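Local coordinates for minor capsid protein (Cafeteriavirus-dependent mavirus, PDB 6G42) that forms the penton of the mavirus capsid, built around a single jelly-roll and assembled as a pentamer, probably to fill the fivefold vertices of the virophage shell, at residues R62-P68 and G101-Y106; D72-G76 and G87-F93; F155-D160 and E177-L183; R163-N167 and E196-P200. All blocks are in the same frame, centred on the assembly; numbering follows the deposited sequence.

Interaction 1 of 4, residues R62-P68 and G101-Y106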
# COMPACT_ATOMS: atom_id res chain seq x y z
N ARG C 62 -9.96 23.82 -7.54
CA ARG C 62 -8.69 24.14 -8.21
C ARG C 62 -7.65 24.57 -7.18
O ARG C 62 -7.97 25.29 -6.24
CB ARG C 62 -8.89 25.24 -9.24
CG ARG C 62 -7.86 25.18 -10.36
CD ARG C 62 -7.82 26.46 -11.17
NE ARG C 62 -6.97 26.31 -12.35
CZ ARG C 62 -6.59 27.31 -13.15
NH1 ARG C 62 -6.97 28.57 -12.91
NH2 ARG C 62 -5.81 27.05 -14.20
N LEU C 63 -6.41 24.12 -7.37
CA LEU C 63 -5.31 24.48 -6.49
C LEU C 63 -4.08 24.88 -7.30
O LEU C 63 -3.82 24.32 -8.36
CB LEU C 63 -4.96 23.31 -5.56
CG LEU C 63 -5.99 22.90 -4.50
CD1 LEU C 63 -5.54 21.63 -3.80
CD2 LEU C 63 -6.24 24.00 -3.48
N PRO C 64 -3.31 25.87 -6.80
CA PRO C 64 -2.08 26.25 -7.48
C PRO C 64 -0.95 25.24 -7.29
O PRO C 64 -0.88 24.57 -6.26
CB PRO C 64 -1.71 27.59 -6.85
CG PRO C 64 -2.35 27.58 -5.51
CD PRO C 64 -3.61 26.79 -5.68
N LEU C 65 -0.10 25.14 -8.30
CA LEU C 65 1.04 24.23 -8.31
C LEU C 65 2.39 24.89 -7.97
O LEU C 65 3.32 24.21 -7.55
CB LEU C 65 1.14 23.55 -9.68
CG LEU C 65 -0.11 22.88 -10.25
CD1 LEU C 65 0.26 21.99 -11.42
CD2 LEU C 65 -0.87 22.07 -9.21
N PHE C 66 2.49 26.21 -8.16
CA PHE C 66 3.75 26.94 -7.98
C PHE C 66 3.48 28.39 -7.58
O PHE C 66 2.43 28.95 -7.91
CB PHE C 66 4.58 26.89 -9.27
CG PHE C 66 5.99 27.38 -9.12
CD1 PHE C 66 6.94 26.60 -8.47
CD2 PHE C 66 6.39 28.60 -9.65
CE1 PHE C 66 8.26 27.05 -8.33
CE2 PHE C 66 7.70 29.05 -9.52
CZ PHE C 66 8.64 28.27 -8.86
N LYS C 67 4.42 28.99 -6.84
CA LYS C 67 4.29 30.36 -6.32
C LYS C 67 5.65 31.06 -6.40
O LYS C 67 6.41 31.01 -5.44
CB LYS C 67 3.79 30.32 -4.88
CG LYS C 67 3.53 31.68 -4.25
CD LYS C 67 3.22 31.53 -2.77
CE LYS C 67 2.64 32.79 -2.18
NZ LYS C 67 2.09 32.52 -0.83
N PRO C 68 5.95 31.73 -7.54
CA PRO C 68 7.28 32.31 -7.81
C PRO C 68 7.89 33.26 -6.77
O PRO C 68 9.11 33.38 -6.71
CB PRO C 68 7.05 33.08 -9.11
CG PRO C 68 5.98 32.32 -9.80
CD PRO C 68 5.06 31.88 -8.71
N GLY C 101 -0.64 35.65 -7.52
CA GLY C 101 0.80 35.32 -7.47
C GLY C 101 1.18 33.87 -7.74
O GLY C 101 2.30 33.45 -7.42
N TYR C 102 0.26 33.11 -8.35
CA TYR C 102 0.39 31.65 -8.52
C TYR C 102 0.44 31.24 -9.99
O TYR C 102 -0.01 31.97 -10.87
CB TYR C 102 -0.81 30.93 -7.89
CG TYR C 102 -0.92 31.03 -6.38
CD1 TYR C 102 0.00 30.41 -5.54
CD2 TYR C 102 -1.99 31.71 -5.79
CE1 TYR C 102 -0.12 30.49 -4.16
CE2 TYR C 102 -2.12 31.80 -4.42
CZ TYR C 102 -1.18 31.18 -3.60
OH TYR C 102 -1.33 31.27 -2.24
N MET C 103 1.00 30.05 -10.23
CA MET C 103 0.92 29.35 -11.52
C MET C 103 0.26 27.99 -11.30
O MET C 103 0.22 27.50 -10.18
CB MET C 103 2.30 29.19 -12.14
CG MET C 103 2.96 30.50 -12.55
SD MET C 103 4.74 30.38 -12.76
CE MET C 103 4.83 29.23 -14.14
N TYR C 104 -0.24 27.39 -12.38
CA TYR C 104 -1.12 26.22 -12.29
C TYR C 104 -0.72 25.02 -13.17
O TYR C 104 -1.50 24.09 -13.34
CB TYR C 104 -2.56 26.67 -12.61
CG TYR C 104 -3.14 27.59 -11.56
CD1 TYR C 104 -2.87 28.96 -11.57
CD2 TYR C 104 -3.94 27.09 -10.53
CE1 TYR C 104 -3.38 29.81 -10.60
CE2 TYR C 104 -4.46 27.93 -9.55
CZ TYR C 104 -4.18 29.28 -9.59
OH TYR C 104 -4.70 30.10 -8.61
N ASP C 105 0.51 25.02 -13.67
CA ASP C 105 0.98 23.99 -14.60
C ASP C 105 2.51 23.94 -14.56
O ASP C 105 3.18 24.95 -14.78
CB ASP C 105 0.48 24.32 -16.01
CG ASP C 105 0.64 23.16 -16.98
OD1 ASP C 105 1.67 22.45 -16.95
OD2 ASP C 105 -0.28 22.96 -17.80
N TYR C 106 3.07 22.75 -14.30
CA TYR C 106 4.53 22.58 -14.25
C TYR C 106 5.22 22.66 -15.61
O TYR C 106 6.44 22.81 -15.66
CB TYR C 106 4.92 21.28 -13.52
CG TYR C 106 4.61 21.33 -12.03
CD1 TYR C 106 5.22 22.29 -11.20
CD2 TYR C 106 3.71 20.45 -11.44
CE1 TYR C 106 4.93 22.36 -9.85
CE2 TYR C 106 3.43 20.51 -10.09
CZ TYR C 106 4.04 21.47 -9.30
OH TYR C 106 3.74 21.53 -7.96
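Phe66 and Met103 form a single antiparallel bridge between two loop segments that run roughly at right angles, about 100° apart end to end. Met103 N gives a nearly straight bond to Phe66 O, 2.9 Å. In return, Met103 O accepts from two successive amides, Leu65 N at 3.0 Å and Phe66 N at 3.3 Å. The Leu65 donor lies in the carbonyl plane, whereas the Phe66 donor sits above it.

The Tyr104 ring is sandwiched. Over one face lies the Arg62 guanidinium, almost parallel to it, planes 17° apart and centres 4.1 Å apart. This is a cation-pi stack. Extended from CG to NE, the arginine chain carries the guanidinium out across the ring, and NE also pairs with Asp247. Over the opposite ring face comes Pro64 CB. The same proline sets its CG over the face of Tyr102, 3.8 Å from the ring centroid.

Lys67 runs obliquely beside the Tyr102 ring. Its NZ and Tyr102 OH share Asp281 as a partner. Leu65 CB covers a face of Tyr106, whose OH makes a weak bond to Leu65 O. Farther along, Met103 SD lies 3.9 Å from Phe66 CD2 in a Met-aromatic contact, approaching the ring obliquely, and it also touches Pro68 CG.

Leu65 and Phe66 together opposite Met103 make a classic beta bulge. It lies where the chain leaves strand 49-62, probably part of the jelly-roll, and enters what appears to be a long insertion before strand 201-207.

Interaction 2 of 4, residues D72-G76 and G87-F93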
# COMPACT_ATOMS: atom_id res chain seq x y z
N ASP C 72 13.99 32.21 -5.55
CA ASP C 72 14.93 33.13 -6.21
C ASP C 72 15.87 32.33 -7.12
O ASP C 72 17.02 32.08 -6.78
CB ASP C 72 15.75 33.91 -5.17
CG ASP C 72 14.89 34.80 -4.29
OD1 ASP C 72 14.00 35.51 -4.81
OD2 ASP C 72 15.11 34.80 -3.06
N TYR C 73 15.36 31.94 -8.28
CA TYR C 73 16.12 31.11 -9.22
C TYR C 73 17.06 31.95 -10.08
O TYR C 73 16.78 33.11 -10.36
CB TYR C 73 15.18 30.29 -10.12
CG TYR C 73 14.30 29.25 -9.42
CD1 TYR C 73 14.63 28.73 -8.16
CD2 TYR C 73 13.16 28.76 -10.05
CE1 TYR C 73 13.82 27.78 -7.54
CE2 TYR C 73 12.35 27.81 -9.44
CZ TYR C 73 12.68 27.32 -8.18
OH TYR C 73 11.88 26.38 -7.58
N GLN C 74 18.17 31.33 -10.48
CA GLN C 74 19.13 31.90 -11.43
C GLN C 74 19.79 30.78 -12.22
O GLN C 74 20.31 29.83 -11.62
CB GLN C 74 20.24 32.68 -10.73
CG GLN C 74 19.83 33.97 -10.04
CD GLN C 74 21.01 34.75 -9.48
OE1 GLN C 74 22.16 34.56 -9.91
NE2 GLN C 74 20.74 35.63 -8.52
N VAL C 75 19.78 30.90 -13.55
CA VAL C 75 20.57 30.01 -14.41
C VAL C 75 21.84 30.73 -14.88
O VAL C 75 21.97 31.94 -14.71
CB VAL C 75 19.78 29.45 -15.62
CG1 VAL C 75 18.70 28.50 -15.14
CG2 VAL C 75 19.20 30.55 -16.50
N GLY C 76 22.76 29.97 -15.46
CA GLY C 76 24.01 30.52 -15.99
C GLY C 76 24.69 29.58 -16.95
O GLY C 76 24.26 28.44 -17.12
N GLY C 87 27.70 34.15 -18.38
CA GLY C 87 26.52 34.94 -18.03
C GLY C 87 25.65 34.31 -16.97
O GLY C 87 25.68 33.09 -16.77
N VAL C 88 24.88 35.15 -16.27
CA VAL C 88 23.92 34.73 -15.24
C VAL C 88 22.70 35.65 -15.32
O VAL C 88 22.84 36.87 -15.44
CB VAL C 88 24.54 34.80 -13.82
CG1 VAL C 88 23.49 34.55 -12.74
CG2 VAL C 88 25.67 33.79 -13.67
N ARG C 89 21.51 35.05 -15.25
CA ARG C 89 20.24 35.80 -15.27
C ARG C 89 19.21 35.20 -14.31
O ARG C 89 19.18 33.98 -14.09
CB ARG C 89 19.66 35.83 -16.68
CG ARG C 89 18.57 36.87 -16.88
CD ARG C 89 18.07 36.92 -18.32
NE ARG C 89 19.12 37.30 -19.27
CZ ARG C 89 18.96 37.42 -20.59
NH1 ARG C 89 17.79 37.19 -21.16
NH2 ARG C 89 20.00 37.77 -21.34
N GLU C 90 18.37 36.06 -13.73
CA GLU C 90 17.26 35.62 -12.88
C GLU C 90 16.13 35.09 -13.74
O GLU C 90 15.86 35.64 -14.80
CB GLU C 90 16.72 36.77 -12.02
CG GLU C 90 17.75 37.43 -11.11
CD GLU C 90 17.14 38.43 -10.13
OE1 GLU C 90 15.89 38.63 -10.12
OE2 GLU C 90 17.91 39.03 -9.34
N VAL C 91 15.46 34.04 -13.27
CA VAL C 91 14.28 33.51 -13.95
C VAL C 91 13.09 34.42 -13.62
O VAL C 91 12.79 34.65 -12.45
CB VAL C 91 13.98 32.04 -13.56
CG1 VAL C 91 12.76 31.50 -14.30
CG2 VAL C 91 15.19 31.16 -13.85
N ASP C 92 12.45 34.94 -14.67
CA ASP C 92 11.33 35.86 -14.54
C ASP C 92 10.02 35.11 -14.80
O ASP C 92 9.81 34.59 -15.89
CB ASP C 92 11.48 37.03 -15.52
CG ASP C 92 10.58 38.22 -15.20
OD1 ASP C 92 9.66 38.11 -14.36
OD2 ASP C 92 10.79 39.30 -15.80
N PHE C 93 9.17 35.04 -13.78
CA PHE C 93 7.86 34.38 -13.88
C PHE C 93 6.68 35.36 -14.10
O PHE C 93 5.54 34.92 -14.25
CB PHE C 93 7.61 33.54 -12.62
CG PHE C 93 8.54 32.36 -12.48
CD1 PHE C 93 8.28 31.16 -13.15
CD2 PHE C 93 9.68 32.44 -11.69
CE1 PHE C 93 9.13 30.07 -13.02
CE2 PHE C 93 10.54 31.35 -11.57
CZ PHE C 93 10.26 30.17 -12.23
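Val75 and Arg89 make the central hydrogen-bonded pair of this contact. Val75 N donates to Arg89 O and Arg89 N to Val75 O, both at 3.2 Å. The first bond is the more bent at hydrogen, 138°. A weak, longer bond from Val91 N to Tyr73 O adds a third link beyond the end of the strands. Gln74 with Glu90 and Gly76 with Val88 are the non-hydrogen-bonded pairs on either side.

Gln74, Val88 and Glu90 share one face of the sheet. The extended Gln74 chain passes obliquely over Val88, bringing OE1 beside CG1. Its CG lies 4.2 Å from Glu90 CG. Past the last strand pair, Tyr73 CB touches Val91 CG2 at 3.8 Å. Tyr73 CD2 meets the edge of the Phe93 ring, near its plane, 3.9 Å from CZ. Phe93 CG lies beside its own backbone N (chi1 -66°), which turns the ring back toward Tyr73.

Residues farther out hold these groups in place. Gln74 OE1 is hydrogen-bonded to Tyr178 OH, which helps hold the amide end beside Val88. Tyr73 OH is bonded to Asp165. Helix 106-120 covers the other side: Val75 and Val91 rest on Thr116, and Phe93 packs on Ala112. Phe93 also touches Pro68 and Met103.

The strands run antiparallel, 158° between their short axes. They are the two arms of a beta hairpin, 74-79 and 84-90, with the second arm at the margin of its sheet within the chain.

Interaction 3 of 4, residues F155-D160 and E177-L183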
# COMPACT_ATOMS: atom_id res chain seq x y z
N PHE C 155 28.74 24.23 -19.85
CA PHE C 155 27.86 23.66 -18.84
C PHE C 155 26.66 24.58 -18.60
O PHE C 155 26.69 25.75 -18.96
CB PHE C 155 28.59 23.52 -17.51
CG PHE C 155 29.46 22.30 -17.40
CD1 PHE C 155 28.92 21.02 -17.59
CD2 PHE C 155 30.80 22.41 -17.04
CE1 PHE C 155 29.72 19.89 -17.46
CE2 PHE C 155 31.60 21.28 -16.91
CZ PHE C 155 31.06 20.02 -17.12
N ILE C 156 25.62 24.02 -17.98
CA ILE C 156 24.50 24.80 -17.43
C ILE C 156 24.73 24.92 -15.93
O ILE C 156 25.07 23.94 -15.26
CB ILE C 156 23.14 24.12 -17.70
CG1 ILE C 156 22.88 24.01 -19.21
CG2 ILE C 156 22.00 24.90 -17.04
CD1 ILE C 156 21.79 23.03 -19.58
N MET C 157 24.52 26.13 -15.40
CA MET C 157 24.69 26.44 -13.97
C MET C 157 23.33 26.64 -13.31
O MET C 157 22.46 27.29 -13.87
CB MET C 157 25.48 27.73 -13.78
CG MET C 157 26.92 27.69 -14.25
SD MET C 157 27.60 29.36 -14.43
CE MET C 157 27.50 29.99 -12.76
N PHE C 158 23.17 26.07 -12.11
CA PHE C 158 21.99 26.27 -11.26
C PHE C 158 22.48 26.91 -9.96
O PHE C 158 23.44 26.42 -9.35
CB PHE C 158 21.36 24.92 -10.90
CG PHE C 158 20.41 24.35 -11.93
CD1 PHE C 158 20.53 24.62 -13.30
CD2 PHE C 158 19.40 23.47 -11.53
CE1 PHE C 158 19.65 24.06 -14.22
CE2 PHE C 158 18.53 22.91 -12.45
CZ PHE C 158 18.65 23.20 -13.80
N ASN C 159 21.83 27.98 -9.52
CA ASN C 159 22.10 28.56 -8.19
C ASN C 159 21.48 27.68 -7.09
O ASN C 159 20.84 26.68 -7.39
CB ASN C 159 21.65 30.03 -8.10
CG ASN C 159 20.14 30.19 -8.01
OD1 ASN C 159 19.38 29.36 -8.52
ND2 ASN C 159 19.70 31.28 -7.40
N ASP C 160 21.66 28.06 -5.83
CA ASP C 160 21.29 27.19 -4.71
C ASP C 160 19.78 26.92 -4.57
O ASP C 160 19.40 25.84 -4.11
CB ASP C 160 21.86 27.70 -3.39
CG ASP C 160 21.91 26.62 -2.31
OD1 ASP C 160 22.33 25.48 -2.62
OD2 ASP C 160 21.51 26.91 -1.16
N GLU C 177 27.58 29.79 -4.52
CA GLU C 177 26.21 29.91 -5.03
C GLU C 177 25.87 28.91 -6.15
O GLU C 177 24.85 28.23 -6.08
CB GLU C 177 25.94 31.34 -5.51
CG GLU C 177 24.48 31.67 -5.79
CD GLU C 177 23.57 31.45 -4.60
OE1 GLU C 177 23.96 31.80 -3.47
OE2 GLU C 177 22.45 30.92 -4.79
N TYR C 178 26.72 28.84 -7.18
CA TYR C 178 26.39 28.12 -8.43
C TYR C 178 26.99 26.71 -8.51
O TYR C 178 28.07 26.45 -7.98
CB TYR C 178 26.83 28.96 -9.64
CG TYR C 178 26.30 30.38 -9.61
CD1 TYR C 178 24.96 30.64 -9.86
CD2 TYR C 178 27.14 31.45 -9.30
CE1 TYR C 178 24.46 31.94 -9.81
CE2 TYR C 178 26.65 32.75 -9.26
CZ TYR C 178 25.31 32.99 -9.51
OH TYR C 178 24.83 34.28 -9.46
N SER C 179 26.26 25.81 -9.18
CA SER C 179 26.67 24.41 -9.36
C SER C 179 26.46 23.98 -10.80
O SER C 179 25.49 24.40 -11.44
CB SER C 179 25.85 23.49 -8.44
OG SER C 179 26.03 23.81 -7.07
N LEU C 180 27.35 23.13 -11.31
CA LEU C 180 27.31 22.66 -12.70
C LEU C 180 26.39 21.45 -12.88
O LEU C 180 26.47 20.49 -12.11
CB LEU C 180 28.72 22.27 -13.18
CG LEU C 180 29.82 23.32 -13.14
CD1 LEU C 180 31.17 22.68 -13.43
CD2 LEU C 180 29.55 24.46 -14.11
N VAL C 181 25.55 21.50 -13.91
CA VAL C 181 24.69 20.37 -14.27
C VAL C 181 25.48 19.42 -15.17
O VAL C 181 25.77 19.74 -16.33
CB VAL C 181 23.40 20.84 -14.97
CG1 VAL C 181 22.51 19.66 -15.34
CG2 VAL C 181 22.63 21.80 -14.08
N ILE C 182 25.83 18.25 -14.63
CA ILE C 182 26.55 17.22 -15.37
C ILE C 182 25.61 16.52 -16.35
O ILE C 182 24.60 15.94 -15.94
CB ILE C 182 27.20 16.20 -14.39
CG1 ILE C 182 28.32 16.89 -13.60
CG2 ILE C 182 27.75 14.99 -15.14
CD1 ILE C 182 28.76 16.15 -12.36
N LEU C 183 25.95 16.58 -17.64
CA LEU C 183 25.14 16.01 -18.72
C LEU C 183 25.99 15.08 -19.59
O LEU C 183 27.01 15.50 -20.12
CB LEU C 183 24.56 17.12 -19.59
CG LEU C 183 23.70 18.17 -18.89
CD1 LEU C 183 23.42 19.34 -19.81
CD2 LEU C 183 22.40 17.55 -18.40
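Phe158 and Val181 mark the closely packed side of this antiparallel strand pair. Val181 CG2 sits over the face of the Phe158 ring, 3.9 Å from its centroid. Val181 has CG1 anti to the backbone N (chi1 180°), and this leaves CG2 to reach the ring. Ile156 lies on the same face and extends CD1 to Leu183. Across the sheet, both methyls of Leu180 touch Phe155, CD1 coming within 3.6 Å of ring atom CD2. The two side chains cross at about a right angle.

Backbone bonds run through the middle. Phe158 N donates to Ser179 O and Ser179 N to Phe158 O, each 2.9 Å. Val181 N adds a bond to Ile156 O, 2.8 Å and nearly straight.

The end at 159-160 and 177-178 is more polar. Glu177 and Tyr178 are partly exposed there, as is Phe155 at the far end, while Asn159 and Asp160 are buried. Met157, bent at its last torsion (chi3 62°), turns CE onto Tyr178 CB and the root of the ring, while Tyr178 OH bonds to Gln74. Glu177 OE2 accepts from Asp160 N at 3.1 Å, met from above the carboxylate plane. Asp160 opens a helix, so the negative charge probably suits that end. Asn159 is the N-cap, its OD1 bonding weakly to Met162 N, while ND2 bonds to Asp72 O. Ser179 OG and Asp160 OD2 have partners on the third subunit, Arg25 and Gln294.

Strand 154-158 lies between strands 74-79 and 179-181, with 171-173 beyond the latter. Ile144 of strand 141-145 covers Ile156 and Val181, and helix 160-165 follows directly.

Interaction 4 of 4, residues R163-N167 and E196-P200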
# COMPACT_ATOMS: atom_id res chain seq x y z
N ARG C 163 19.24 24.42 -7.47
CA ARG C 163 19.89 23.20 -6.97
C ARG C 163 18.97 22.38 -6.07
O ARG C 163 18.77 21.19 -6.30
CB ARG C 163 21.17 23.59 -6.20
CG ARG C 163 21.86 22.49 -5.41
CD ARG C 163 22.52 21.48 -6.32
NE ARG C 163 23.44 20.62 -5.57
CZ ARG C 163 23.15 19.42 -5.07
NH1 ARG C 163 21.94 18.87 -5.21
NH2 ARG C 163 24.09 18.75 -4.41
N VAL C 164 18.41 23.02 -5.05
CA VAL C 164 17.58 22.34 -4.06
C VAL C 164 16.28 21.82 -4.69
O VAL C 164 15.95 20.63 -4.54
CB VAL C 164 17.29 23.23 -2.82
CG1 VAL C 164 16.33 22.55 -1.85
CG2 VAL C 164 18.59 23.52 -2.08
N ASP C 165 15.56 22.69 -5.39
CA ASP C 165 14.25 22.32 -5.95
C ASP C 165 14.31 21.38 -7.16
O ASP C 165 13.32 20.72 -7.46
CB ASP C 165 13.43 23.57 -6.27
CG ASP C 165 12.96 24.31 -5.02
OD1 ASP C 165 13.23 23.85 -3.88
OD2 ASP C 165 12.30 25.35 -5.17
N PHE C 166 15.46 21.30 -7.82
CA PHE C 166 15.70 20.29 -8.88
C PHE C 166 16.92 19.42 -8.54
O PHE C 166 17.78 19.16 -9.37
CB PHE C 166 15.85 20.98 -10.24
CG PHE C 166 14.69 21.87 -10.60
CD1 PHE C 166 14.66 23.20 -10.20
CD2 PHE C 166 13.61 21.38 -11.32
CE1 PHE C 166 13.59 24.02 -10.51
CE2 PHE C 166 12.54 22.20 -11.64
CZ PHE C 166 12.53 23.52 -11.24
N ASN C 167 16.92 18.94 -7.29
CA ASN C 167 18.04 18.20 -6.68
C ASN C 167 18.41 16.85 -7.31
O ASN C 167 19.57 16.44 -7.22
CB ASN C 167 17.77 17.98 -5.18
CG ASN C 167 16.49 17.20 -4.92
OD1 ASN C 167 16.47 15.97 -5.01
ND2 ASN C 167 15.43 17.91 -4.56
N GLU C 196 7.12 17.80 -5.04
CA GLU C 196 7.00 18.10 -3.60
C GLU C 196 7.80 19.34 -3.14
O GLU C 196 7.40 20.00 -2.19
CB GLU C 196 7.39 16.87 -2.75
CG GLU C 196 8.85 16.43 -2.88
CD GLU C 196 9.16 15.12 -2.18
OE1 GLU C 196 8.66 14.90 -1.06
OE2 GLU C 196 9.94 14.32 -2.74
N PHE C 197 8.92 19.63 -3.82
CA PHE C 197 9.76 20.83 -3.57
C PHE C 197 9.24 22.12 -4.22
O PHE C 197 9.78 23.20 -3.96
CB PHE C 197 11.19 20.60 -4.07
CG PHE C 197 12.03 19.74 -3.17
CD1 PHE C 197 11.83 18.37 -3.11
CD2 PHE C 197 13.05 20.31 -2.40
CE1 PHE C 197 12.61 17.57 -2.28
CE2 PHE C 197 13.83 19.52 -1.57
CZ PHE C 197 13.61 18.15 -1.51
N LEU C 198 8.25 21.99 -5.11
CA LEU C 198 7.71 23.11 -5.89
C LEU C 198 6.33 23.59 -5.41
O LEU C 198 6.03 24.79 -5.49
CB LEU C 198 7.62 22.70 -7.36
CG LEU C 198 8.92 22.17 -8.02
CD1 LEU C 198 8.68 21.86 -9.49
CD2 LEU C 198 10.07 23.16 -7.90
N THR C 199 5.50 22.68 -4.94
CA THR C 199 4.16 23.04 -4.45
C THR C 199 4.21 24.04 -3.29
O THR C 199 4.92 23.81 -2.30
CB THR C 199 3.30 21.81 -4.06
OG1 THR C 199 2.02 22.26 -3.57
CG2 THR C 199 3.95 20.94 -2.97
N PRO C 200 3.47 25.16 -3.40
CA PRO C 200 3.41 26.11 -2.31
C PRO C 200 2.42 25.71 -1.22
O PRO C 200 2.40 26.36 -0.17
CB PRO C 200 2.93 27.38 -3.01
CG PRO C 200 2.01 26.87 -4.06
CD PRO C 200 2.62 25.58 -4.53
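Side-chain packing without direct hydrogen bonds joins Phe197 and Leu198 to the C-terminal end of helix 160-165. The contact is buried. It lies where the apparent insertion nears its end at strand 201-207.

The Phe197 ring is the main surface. Asn167 sets ND2 over its centre, 3.5 Å above the ring plane, with amide and ring planes 57° apart. The asparagine CG lies between its backbone N and carbonyl carbon (chi1 59°), which folds the amide back over the helix end. There ND2 donates to Val164 O, 2.8 Å and nearly straight. This bond, with one from OD1 to Gln246 of the third subunit, holds the amide's rotation. Val164 CG1 adds an apolar touch on Phe197 CE2, at 3.9 Å, the side chains crossing at about a right angle.

Asp165 OD1 comes to the edge of the same ring, near its plane, 3.8 Å from CD2. On the other flank Leu198 uses one methyl, CD2. It lies 3.8 Å from Asp165 CB and 4.2 Å from Phe166 CZ.

The acceptors of Asp165 and Phe197 O find their partners outside the two segments. Asp165 OD2 bonds to Tyr73 OH. Asp165 OD1 forms a salt bridge with Lys60 of the third subunit, and Phe197 O accepts a hydrogen bond from the same lysine amine. The positive charge of that lysine probably favours an ionised carboxylate. One amine thus meets both segments, consistent with a link between their pairing and the subunit interface.

How the interactions relate
From the N terminus, the chain leaves strand 49-62, probably of the jelly-roll, and opens interaction 1 at once. Interaction 2, a hairpin, opens and closes inside that loop before 101-106 completes it. Helix 106-120 follows. Interaction 3 opens at 155-160, interaction 4 at 163-167. Interaction 3 then closes at 177-183 and interaction 4 at 196-200, so these two cross. Interactions 2 and 3 build neighbouring parts of one sheet. Interaction 4 brings the end of the apparent insertion back beside its start, where Pro200 packs on Lys67 of interaction 1. Interactions 1 and 3 do not touch, but each meets interactions 2 and 4. Interactions 3 and 4 both reach the third subunit.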